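PDB 3H7A: short chain dehydrogenase from Rhodopseudomonas palustris, which probably acts as an NAD(P)(H)-dependent oxidoreductase of the short-chain dehydrogenase/reductase family, with a substrate that remains to be defined. Local coordinates for residues 65-76 with 116-127; 106-115 with 153-162. One frame throughout, in Å; residues are numbered along the deposited sequence.

Interaction 1 of 2, residues 65-76 with 116-127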
loop_
_atom_site.group_PDB
_atom_site.type_symbol
_atom_site.label_atom_id
_atom_site.label_comp_id
_atom_site.label_asym_id
_atom_site.label_seq_id
_atom_site.Cartn_x
_atom_site.Cartn_y
_atom_site.Cartn_z
ATOM N N ALA B 65 -23.926 17.581 9.075
ATOM C CA ALA B 65 -22.579 17.789 8.556
ATOM C C ALA B 65 -22.494 17.876 7.036
ATOM O O ALA B 65 -21.524 18.418 6.515
ATOM C CB ALA B 65 -21.633 16.731 9.101
ATOM N N ARG B 66 -23.521 17.393 6.330
ATOM C CA ARG B 66 -23.633 17.608 4.884
ATOM C C ARG B 66 -23.777 19.085 4.538
ATOM O O ARG B 66 -23.408 19.506 3.447
ATOM C CB ARG B 66 -24.829 16.865 4.306
ATOM C CG ARG B 66 -24.764 15.372 4.434
ATOM C CD ARG B 66 -26.048 14.749 3.947
ATOM N NE ARG B 66 -27.170 15.112 4.803
ATOM C CZ ARG B 66 -28.292 14.412 4.902
ATOM N NH1 ARG B 66 -28.455 13.292 4.202
ATOM N NH2 ARG B 66 -29.251 14.830 5.717
ATOM N N ASN B 67 -24.327 19.859 5.469
ATOM C CA ASN B 67 -24.601 21.274 5.257
ATOM C C ASN B 67 -23.371 22.113 5.631
ATOM O O ASN B 67 -23.052 22.286 6.810
ATOM C CB ASN B 67 -25.855 21.666 6.059
ATOM C CG ASN B 67 -26.440 23.020 5.656
ATOM O OD1 ASN B 67 -25.728 23.987 5.368
ATOM N ND2 ASN B 67 -27.765 23.092 5.662
ATOM N N GLU B 68 -22.689 22.635 4.613
ATOM C CA GLU B 68 -21.425 23.359 4.797
ATOM C C GLU B 68 -21.555 24.637 5.619
ATOM O O GLU B 68 -20.596 25.063 6.254
ATOM C CB GLU B 68 -20.762 23.660 3.450
ATOM C CG GLU B 68 -21.593 24.494 2.472
ATOM C CD GLU B 68 -22.524 23.662 1.596
ATOM O OE1 GLU B 68 -22.734 22.463 1.881
ATOM O OE2 GLU B 68 -23.049 24.225 0.617
ATOM N N ASP B 69 -22.746 25.233 5.601
ATOM C CA ASP B 69 -23.021 26.453 6.345
ATOM C C ASP B 69 -23.142 26.135 7.825
ATOM O O ASP B 69 -22.671 26.895 8.661
ATOM C CB ASP B 69 -24.290 27.122 5.814
ATOM C CG ASP B 69 -24.144 27.584 4.368
ATOM O OD1 ASP B 69 -23.043 28.044 3.983
ATOM O OD2 ASP B 69 -25.136 27.483 3.612
ATOM N N GLU B 70 -23.763 24.997 8.128
ATOM C CA GLU B 70 -23.880 24.490 9.485
ATOM C C GLU B 70 -22.532 24.047 10.060
ATOM O O GLU B 70 -22.261 24.285 11.239
ATOM C CB GLU B 70 -24.868 23.324 9.540
ATOM C CG GLU B 70 -26.336 23.712 9.415
ATOM C CD GLU B 70 -27.289 22.525 9.648
ATOM O OE1 GLU B 70 -27.096 21.761 10.621
ATOM O OE2 GLU B 70 -28.243 22.365 8.857
ATOM N N VAL B 71 -21.700 23.394 9.245
ATOM C CA VAL B 71 -20.350 22.981 9.680
ATOM C C VAL B 71 -19.520 24.207 10.026
ATOM O O VAL B 71 -18.899 24.260 11.081
ATOM C CB VAL B 71 -19.602 22.124 8.599
ATOM C CG1 VAL B 71 -18.117 21.978 8.924
ATOM C CG2 VAL B 71 -20.221 20.759 8.491
ATOM N N THR B 72 -19.536 25.191 9.131
ATOM C CA THR B 72 -18.802 26.433 9.322
ATOM C C THR B 72 -19.284 27.170 10.583
ATOM O O THR B 72 -18.471 27.679 11.360
ATOM C CB THR B 72 -18.911 27.292 8.053
ATOM O OG1 THR B 72 -18.583 26.473 6.924
ATOM C CG2 THR B 72 -17.962 28.491 8.079
ATOM N N ALA B 73 -20.595 27.193 10.806
ATOM C CA ALA B 73 -21.162 27.897 11.952
ATOM C C ALA B 73 -20.857 27.170 13.244
ATOM O O ALA B 73 -20.597 27.810 14.253
ATOM C CB ALA B 73 -22.676 28.099 11.790
ATOM N N PHE B 74 -20.887 25.839 13.200
ATOM C CA PHE B 74 -20.496 24.994 14.340
ATOM C C PHE B 74 -19.031 25.229 14.789
ATOM O O PHE B 74 -18.741 25.356 15.988
ATOM C CB PHE B 74 -20.753 23.523 13.965
ATOM C CG PHE B 74 -20.409 22.517 15.041
ATOM C CD1 PHE B 74 -21.344 22.174 16.022
ATOM C CD2 PHE B 74 -19.174 21.860 15.036
ATOM C CE1 PHE B 74 -21.038 21.225 16.987
ATOM C CE2 PHE B 74 -18.860 20.916 16.006
ATOM C CZ PHE B 74 -19.794 20.593 16.980
ATOM N N LEU B 75 -18.120 25.305 13.819
ATOM C CA LEU B 75 -16.700 25.479 14.099
ATOM C C LEU B 75 -16.357 26.895 14.520
ATOM O O LEU B 75 -15.570 27.088 15.450
ATOM C CB LEU B 75 -15.856 25.046 12.894
ATOM C CG LEU B 75 -15.915 23.543 12.580
ATOM C CD1 LEU B 75 -15.239 23.215 11.268
ATOM C CD2 LEU B 75 -15.313 22.744 13.708
ATOM N N ASN B 76 -16.940 27.880 13.832
ATOM C CA ASN B 76 -16.827 29.280 14.227
ATOM C C ASN B 76 -17.333 29.508 15.656
ATOM O O ASN B 76 -16.690 30.217 16.432
ATOM C CB ASN B 76 -17.605 30.177 13.269
ATOM C CG ASN B 76 -16.873 30.429 11.972
ATOM O OD1 ASN B 76 -15.672 30.178 11.855
ATOM N ND2 ASN B 76 -17.598 30.936 10.977
ATOM N N TRP B 116 -17.426 14.922 1.736
ATOM C CA TRP B 116 -17.677 16.352 1.591
ATOM C C TRP B 116 -17.687 17.010 2.956
ATOM O O TRP B 116 -16.992 17.986 3.185
ATOM C CB TRP B 116 -19.019 16.567 0.877
ATOM C CG TRP B 116 -19.609 17.955 1.013
ATOM C CD1 TRP B 116 -20.700 18.317 1.757
ATOM C CD2 TRP B 116 -19.138 19.153 0.381
ATOM N NE1 TRP B 116 -20.931 19.670 1.630
ATOM C CE2 TRP B 116 -19.988 20.204 0.791
ATOM C CE3 TRP B 116 -18.081 19.440 -0.491
ATOM C CZ2 TRP B 116 -19.810 21.516 0.361
ATOM C CZ3 TRP B 116 -17.908 20.741 -0.922
ATOM C CH2 TRP B 116 -18.769 21.767 -0.492
ATOM N N ALA B 117 -18.425 16.421 3.882
ATOM C CA ALA B 117 -18.516 16.965 5.231
ATOM C C ALA B 117 -17.156 17.031 5.908
ATOM O O ALA B 117 -16.878 17.964 6.672
ATOM C CB ALA B 117 -19.457 16.140 6.039
ATOM N N GLY B 118 -16.304 16.050 5.613
ATOM C CA GLY B 118 -14.961 15.989 6.146
ATOM C C GLY B 118 -14.063 17.034 5.557
ATOM O O GLY B 118 -13.254 17.616 6.264
ATOM N N PHE B 119 -14.194 17.256 4.254
ATOM C CA PHE B 119 -13.441 18.315 3.586
ATOM C C PHE B 119 -13.767 19.680 4.186
ATOM O O PHE B 119 -12.863 20.476 4.434
ATOM C CB PHE B 119 -13.715 18.318 2.078
ATOM C CG PHE B 119 -13.315 19.611 1.388
ATOM C CD1 PHE B 119 -11.977 19.933 1.211
ATOM C CD2 PHE B 119 -14.285 20.490 0.924
ATOM C CE1 PHE B 119 -11.603 21.115 0.583
ATOM C CE2 PHE B 119 -13.928 21.682 0.301
ATOM C CZ PHE B 119 -12.582 21.992 0.131
ATOM N N VAL B 120 -15.049 19.942 4.421
ATOM C CA VAL B 120 -15.471 21.257 4.894
ATOM C C VAL B 120 -15.021 21.443 6.329
ATOM O O VAL B 120 -14.424 22.472 6.655
ATOM C CB VAL B 120 -16.984 21.510 4.708
ATOM C CG1 VAL B 120 -17.391 22.871 5.283
ATOM C CG2 VAL B 120 -17.346 21.441 3.211
ATOM N N SER B 121 -15.256 20.426 7.160
ATOM C CA SER B 121 -14.770 20.421 8.541
ATOM C C SER B 121 -13.272 20.611 8.636
ATOM O O SER B 121 -12.792 21.325 9.520
ATOM C CB SER B 121 -15.113 19.104 9.207
ATOM O OG SER B 121 -16.507 18.931 9.203
ATOM N N GLY B 122 -12.536 19.961 7.740
ATOM C CA GLY B 122 -11.092 20.046 7.761
ATOM C C GLY B 122 -10.622 21.435 7.386
ATOM O O GLY B 122 -9.840 22.045 8.117
ATOM N N ARG B 123 -11.106 21.923 6.244
ATOM C CA ARG B 123 -10.747 23.242 5.720
ATOM C C ARG B 123 -11.073 24.371 6.689
ATOM O O ARG B 123 -10.242 25.255 6.937
ATOM C CB ARG B 123 -11.451 23.496 4.378
ATOM C CG ARG B 123 -11.007 24.795 3.696
ATOM C CD ARG B 123 -11.956 25.198 2.573
ATOM N NE ARG B 123 -13.312 25.458 3.064
ATOM C CZ ARG B 123 -14.404 25.454 2.307
ATOM N NH1 ARG B 123 -14.314 25.203 1.003
ATOM N NH2 ARG B 123 -15.589 25.700 2.853
ATOM N N GLU B 124 -12.274 24.325 7.257
ATOM C CA GLU B 124 -12.692 25.348 8.207
ATOM C C GLU B 124 -11.967 25.253 9.546
ATOM O O GLU B 124 -11.664 26.283 10.134
ATOM C CB GLU B 124 -14.220 25.366 8.375
ATOM C CG GLU B 124 -14.972 25.735 7.084
ATOM C CD GLU B 124 -14.448 27.017 6.412
ATOM O OE1 GLU B 124 -14.410 28.083 7.074
ATOM O OE2 GLU B 124 -14.075 26.955 5.217
ATOM N N SER B 125 -11.686 24.034 10.019
ATOM C CA SER B 125 -10.842 23.853 11.197
ATOM C C SER B 125 -9.433 24.404 10.986
ATOM O O SER B 125 -8.906 25.076 11.852
ATOM C CB SER B 125 -10.769 22.388 11.588
ATOM O OG SER B 125 -12.035 21.949 12.042
ATOM N N ALA B 126 -8.841 24.120 9.824
ATOM C CA ALA B 126 -7.538 24.646 9.454
ATOM C C ALA B 126 -7.516 26.179 9.446
ATOM O O ALA B 126 -6.570 26.777 9.936
ATOM C CB ALA B 126 -7.137 24.118 8.089
ATOM N N ARG B 127 -8.548 26.806 8.877
ATOM C CA ARG B 127 -8.649 28.261 8.856
ATOM C C ARG B 127 -8.590 28.811 10.276
ATOM O O ARG B 127 -7.775 29.683 10.569
ATOM C CB ARG B 127 -9.926 28.722 8.155
ATOM C CG ARG B 127 -10.041 30.238 8.023
ATOM C CD ARG B 127 -11.378 30.703 7.419
ATOM N NE ARG B 127 -12.530 29.966 7.944
ATOM C CZ ARG B 127 -13.202 30.262 9.061
ATOM N NH1 ARG B 127 -12.870 31.306 9.819
ATOM N NH2 ARG B 127 -14.223 29.496 9.423
HETATM O O HOH W 1 -17.323 27.210 4.642
#
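The indole edge of W116 carries the contact at the N-terminal end of segment 116-127: NE1-H is shared between two weak bonds, to R66 O (3.1 Å) and to E68 OE1 (3.3 Å). E68 reaches the edge because CG sits between its own backbone N and carbonyl carbon (chi1 59°) and the chain then bends, leaving the carboxylate almost perpendicular to the indole plane. V120 CG2 rests on one face of the ring, while its CG1 meets V71 CG1 at 3.8 Å. Further along, V71 CG1 touches S121 OG, and L75 CD1 packs against OG of S125 (3.5 Å), whose hydroxyl hydrogen-bonds T87 OG1. T72 turns OG1 back onto E68 O and beside E124 CG; a water that donates to OG1 takes a weak bond from R123 NH2. Toward the C-terminal end R127, bent at chi3, grips E124 OE1 side-on with NE and NH2; NH2 also gives N76 OD1 a nearly straight bond (2.9 Å, 178°) within the guanidinium plane. E124 OE2 takes R123 NE, so one carboxylate serves two arginines. With an alanine at E124, R127 would probably lose what holds its guanidinium toward N76. Segments 68-76 and 116-127 cross at -34°; helices 68-81 and 104-132 are neighbours on one side of the Rossmann-fold sheet, L75, A117 and S121 reaching its strand 84-89.

Interaction 2 of 2, residues 106-115 with 153-162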
loop_
_atom_site.group_PDB
_atom_site.type_symbol
_atom_site.label_atom_id
_atom_site.label_comp_id
_atom_site.label_asym_id
_atom_site.label_seq_id
_atom_site.Cartn_x
_atom_site.Cartn_y
_atom_site.Cartn_z
ATOM N N VAL B 106 -28.056 7.310 -3.157
ATOM C CA VAL B 106 -27.152 6.679 -2.185
ATOM C C VAL B 106 -25.685 7.103 -2.373
ATOM O O VAL B 106 -25.039 7.506 -1.410
ATOM C CB VAL B 106 -27.321 5.131 -2.179
ATOM C CG1 VAL B 106 -26.104 4.418 -1.570
ATOM C CG2 VAL B 106 -28.599 4.766 -1.421
ATOM N N PHE B 107 -25.191 7.058 -3.607
ATOM C CA PHE B 107 -23.818 7.456 -3.904
ATOM C C PHE B 107 -23.547 8.930 -3.534
ATOM O O PHE B 107 -22.548 9.208 -2.864
ATOM C CB PHE B 107 -23.459 7.162 -5.370
ATOM C CG PHE B 107 -21.954 7.196 -5.669
ATOM C CD1 PHE B 107 -21.173 6.039 -5.557
ATOM C CD2 PHE B 107 -21.326 8.380 -6.082
ATOM C CE1 PHE B 107 -19.778 6.053 -5.824
ATOM C CE2 PHE B 107 -19.956 8.410 -6.370
ATOM C CZ PHE B 107 -19.174 7.250 -6.223
ATOM N N ARG B 108 -24.426 9.851 -3.956
ATOM C CA ARG B 108 -24.285 11.287 -3.640
ATOM C C ARG B 108 -24.341 11.558 -2.133
ATOM O O ARG B 108 -23.507 12.304 -1.602
ATOM C CB ARG B 108 -25.382 12.105 -4.327
ATOM C CG ARG B 108 -24.891 13.282 -5.170
ATOM C CD ARG B 108 -24.659 14.590 -4.411
ATOM N NE ARG B 108 -24.027 15.579 -5.294
ATOM C CZ ARG B 108 -23.663 16.810 -4.941
ATOM N NH1 ARG B 108 -23.086 17.608 -5.835
ATOM N NH2 ARG B 108 -23.867 17.244 -3.704
ATOM N N LYS B 109 -25.339 10.969 -1.460
ATOM C CA LYS B 109 -25.581 11.143 -0.008
ATOM C C LYS B 109 -24.426 10.631 0.837
ATOM O O LYS B 109 -24.035 11.284 1.815
ATOM C CB LYS B 109 -26.873 10.436 0.443
ATOM C CG LYS B 109 -27.336 10.699 1.907
ATOM C CD LYS B 109 -28.525 9.789 2.360
ATOM C CE LYS B 109 -28.126 8.660 3.355
ATOM N NZ LYS B 109 -27.612 7.371 2.753
ATOM N N VAL B 110 -23.898 9.457 0.480
ATOM C CA VAL B 110 -22.751 8.892 1.204
ATOM C C VAL B 110 -21.519 9.785 1.026
ATOM O O VAL B 110 -20.815 10.070 1.994
ATOM C CB VAL B 110 -22.499 7.420 0.808
ATOM C CG1 VAL B 110 -21.177 6.915 1.345
ATOM C CG2 VAL B 110 -23.632 6.577 1.353
ATOM N N TRP B 111 -21.294 10.287 -0.188
ATOM C CA TRP B 111 -20.238 11.266 -0.385
ATOM C C TRP B 111 -20.433 12.571 0.420
ATOM O O TRP B 111 -19.480 13.076 1.041
ATOM C CB TRP B 111 -20.092 11.592 -1.860
ATOM C CG TRP B 111 -19.085 12.675 -2.110
ATOM C CD1 TRP B 111 -17.726 12.536 -2.148
ATOM C CD2 TRP B 111 -19.354 14.064 -2.357
ATOM N NE1 TRP B 111 -17.131 13.754 -2.393
ATOM C CE2 TRP B 111 -18.104 14.705 -2.534
ATOM C CE3 TRP B 111 -20.532 14.826 -2.449
ATOM C CZ2 TRP B 111 -17.993 16.071 -2.813
ATOM C CZ3 TRP B 111 -20.425 16.187 -2.726
ATOM C CH2 TRP B 111 -19.158 16.795 -2.904
ATOM N N GLU B 112 -21.654 13.113 0.415
ATOM C CA GLU B 112 -21.951 14.353 1.148
ATOM C C GLU B 112 -21.672 14.211 2.639
ATOM O O GLU B 112 -21.101 15.106 3.254
ATOM C CB GLU B 112 -23.402 14.800 0.951
ATOM C CG GLU B 112 -23.759 15.221 -0.476
ATOM C CD GLU B 112 -25.230 15.619 -0.633
ATOM O OE1 GLU B 112 -26.067 15.307 0.254
ATOM O OE2 GLU B 112 -25.543 16.255 -1.656
ATOM N N MET B 113 -22.056 13.062 3.184
ATOM C CA MET B 113 -21.957 12.789 4.616
ATOM C C MET B 113 -20.526 12.415 5.041
ATOM O O MET B 113 -20.003 12.963 6.009
ATOM C CB MET B 113 -22.964 11.680 4.985
ATOM C CG MET B 113 -23.184 11.405 6.475
ATOM S SD MET B 113 -24.509 12.313 7.336
ATOM C CE MET B 113 -23.704 13.856 7.710
ATOM N N ALA B 114 -19.903 11.489 4.310
ATOM C CA ALA B 114 -18.625 10.882 4.718
ATOM C C ALA B 114 -17.350 11.491 4.136
ATOM O O ALA B 114 -16.252 11.168 4.579
ATOM C CB ALA B 114 -18.655 9.383 4.416
ATOM N N CYS B 115 -17.488 12.333 3.121
ATOM C CA CYS B 115 -16.332 12.868 2.438
ATOM C C CYS B 115 -16.354 14.401 2.335
ATOM O O CYS B 115 -15.426 15.072 2.788
ATOM C CB CYS B 115 -16.209 12.253 1.049
ATOM S SG CYS B 115 -14.744 12.914 0.205
ATOM N N ALA B 153 -19.063 0.115 -3.308
ATOM C CA ALA B 153 -18.674 1.236 -4.195
ATOM C C ALA B 153 -18.999 2.626 -3.658
ATOM O O ALA B 153 -18.156 3.520 -3.744
ATOM C CB ALA B 153 -19.214 1.058 -5.634
ATOM N N ALA B 154 -20.186 2.812 -3.079
ATOM C CA ALA B 154 -20.534 4.132 -2.551
ATOM C C ALA B 154 -19.756 4.482 -1.284
ATOM O O ALA B 154 -19.235 5.592 -1.163
ATOM C CB ALA B 154 -22.047 4.274 -2.320
ATOM N N PHE B 155 -19.716 3.551 -0.335
ATOM C CA PHE B 155 -19.041 3.784 0.945
ATOM C C PHE B 155 -17.512 3.911 0.821
ATOM O O PHE B 155 -16.914 4.851 1.360
ATOM C CB PHE B 155 -19.429 2.681 1.940
ATOM C CG PHE B 155 -18.932 2.905 3.346
ATOM C CD1 PHE B 155 -19.184 4.093 4.015
ATOM C CD2 PHE B 155 -18.215 1.913 4.009
ATOM C CE1 PHE B 155 -18.722 4.293 5.328
ATOM C CE2 PHE B 155 -17.747 2.105 5.321
ATOM C CZ PHE B 155 -18.016 3.296 5.983
ATOM N N ALA B 156 -16.880 2.976 0.109
ATOM C CA ALA B 156 -15.447 3.010 -0.091
ATOM C C ALA B 156 -15.051 4.262 -0.892
ATOM O O ALA B 156 -14.014 4.864 -0.613
ATOM C CB ALA B 156 -14.960 1.739 -0.791
ATOM N N SER B 157 -15.882 4.683 -1.845
ATOM C CA SER B 157 -15.533 5.883 -2.640
ATOM C C SER B 157 -15.402 7.105 -1.753
ATOM O O SER B 157 -14.433 7.869 -1.851
ATOM C CB SER B 157 -16.555 6.161 -3.720
ATOM O OG SER B 157 -16.104 7.239 -4.518
ATOM N N ALA B 158 -16.372 7.265 -0.861
ATOM C CA ALA B 158 -16.362 8.367 0.090
ATOM C C ALA B 158 -15.250 8.225 1.134
ATOM O O ALA B 158 -14.641 9.226 1.504
ATOM C CB ALA B 158 -17.717 8.487 0.767
ATOM N N LYS B 159 -14.994 7.010 1.632
ATOM C CA LYS B 159 -13.898 6.808 2.613
ATOM C C LYS B 159 -12.480 7.016 2.030
ATOM O O LYS B 159 -11.636 7.654 2.667
ATOM C CB LYS B 159 -14.006 5.462 3.357
ATOM C CG LYS B 159 -15.314 5.250 4.113
ATOM C CD LYS B 159 -15.597 6.300 5.203
ATOM C CE LYS B 159 -14.556 6.319 6.272
ATOM N NZ LYS B 159 -15.015 7.168 7.411
ATOM N N PHE B 160 -12.252 6.511 0.819
ATOM C CA PHE B 160 -11.016 6.759 0.067
ATOM C C PHE B 160 -10.880 8.261 -0.132
ATOM O O PHE B 160 -9.814 8.830 0.095
ATOM C CB PHE B 160 -11.089 6.110 -1.308
ATOM C CG PHE B 160 -10.549 4.708 -1.378
ATOM C CD1 PHE B 160 -11.071 3.686 -0.583
ATOM C CD2 PHE B 160 -9.602 4.380 -2.346
ATOM C CE1 PHE B 160 -10.596 2.385 -0.723
ATOM C CE2 PHE B 160 -9.130 3.104 -2.472
ATOM C CZ PHE B 160 -9.650 2.095 -1.676
ATOM N N GLY B 161 -11.981 8.893 -0.537
ATOM C CA GLY B 161 -12.024 10.343 -0.760
ATOM C C GLY B 161 -11.633 11.113 0.488
ATOM O O GLY B 161 -10.842 12.056 0.415
ATOM N N LEU B 162 -12.170 10.705 1.643
ATOM C CA LEU B 162 -11.782 11.328 2.924
ATOM C C LEU B 162 -10.272 11.144 3.245
ATOM O O LEU B 162 -9.590 12.068 3.735
ATOM C CB LEU B 162 -12.652 10.775 4.083
ATOM C CG LEU B 162 -12.442 11.502 5.422
ATOM C CD1 LEU B 162 -12.960 12.918 5.323
ATOM C CD2 LEU B 162 -13.114 10.755 6.581
HETATM O O HOH W 2 -19.734 8.147 -2.286
HETATM O O HOH W 3 -16.305 9.636 6.870
#
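The methyl of A158 is the knob of this interface: it drops into a hollow made by V110, W111, A114 and C115, with CB 3.8 Å from V110 CG1 and 3.9 Å from A114 CB. One turn earlier, A154 offers a second small bump, against which F107 lays CD1 (3.8 Å to A154 CB); the ring continues past A153 O to S157, where CZ meets OG at 3.5 Å. That hydroxyl bonds G161 O of the second subunit. V110 CG1 enters the hollow bounded by A154, F155 and A158: anti to its backbone N (chi1 169°), it presses on A154 O at 3.4 Å and comes to the edge of the F155 ring. Alanines on one helix and a glycine further on let the segment axes come within 8.4 Å, crossing at -30°. Helices 104-132 and 153-173 are the pair that many short-chain dehydrogenases join to their copies in a four-helix bundle, and here W111 stacks on W111 of the second subunit. F155 and K159 occupy the positions of the family's YxxxK signature, with phenylalanine in place of the usual tyrosine; K159 CG lies on a face of the F155 ring. Beside A158, C115 sets CB on A158 O and tucks SG beside G161, 3.6 Å from its C, where a CB on residue 161 would run into the sulfur. L162 folds CB and both methyls round A114 O; a water within reach of that oxygen takes a bond from K159 NZ, which also bonds T140 O.

How the interactions relate
Helix 104-132 serves both interactions in succession: residues 106-115 face helix 153-173, and residues 116-127 face helix 68-81. The centres are about 16 Å apart, and the two contacts join directly at the wider turn near 112-115, where W116 N probably bonds W111 O (2.8 Å) and A117 N probably bonds E112 O (3.0 Å). R66 of interaction 1 leans its CD on E112 OE1 (3.7 Å) of interaction 2. Both abut the second subunit: F107 stacks on its F119, and F119 on its F107. Interaction 2 includes the YxxxK-equivalent positions, and so probably borders the active site; interaction 1 sets helix 68-81 against helix 104-132, with side chains reaching strands 9-13 and 84-89.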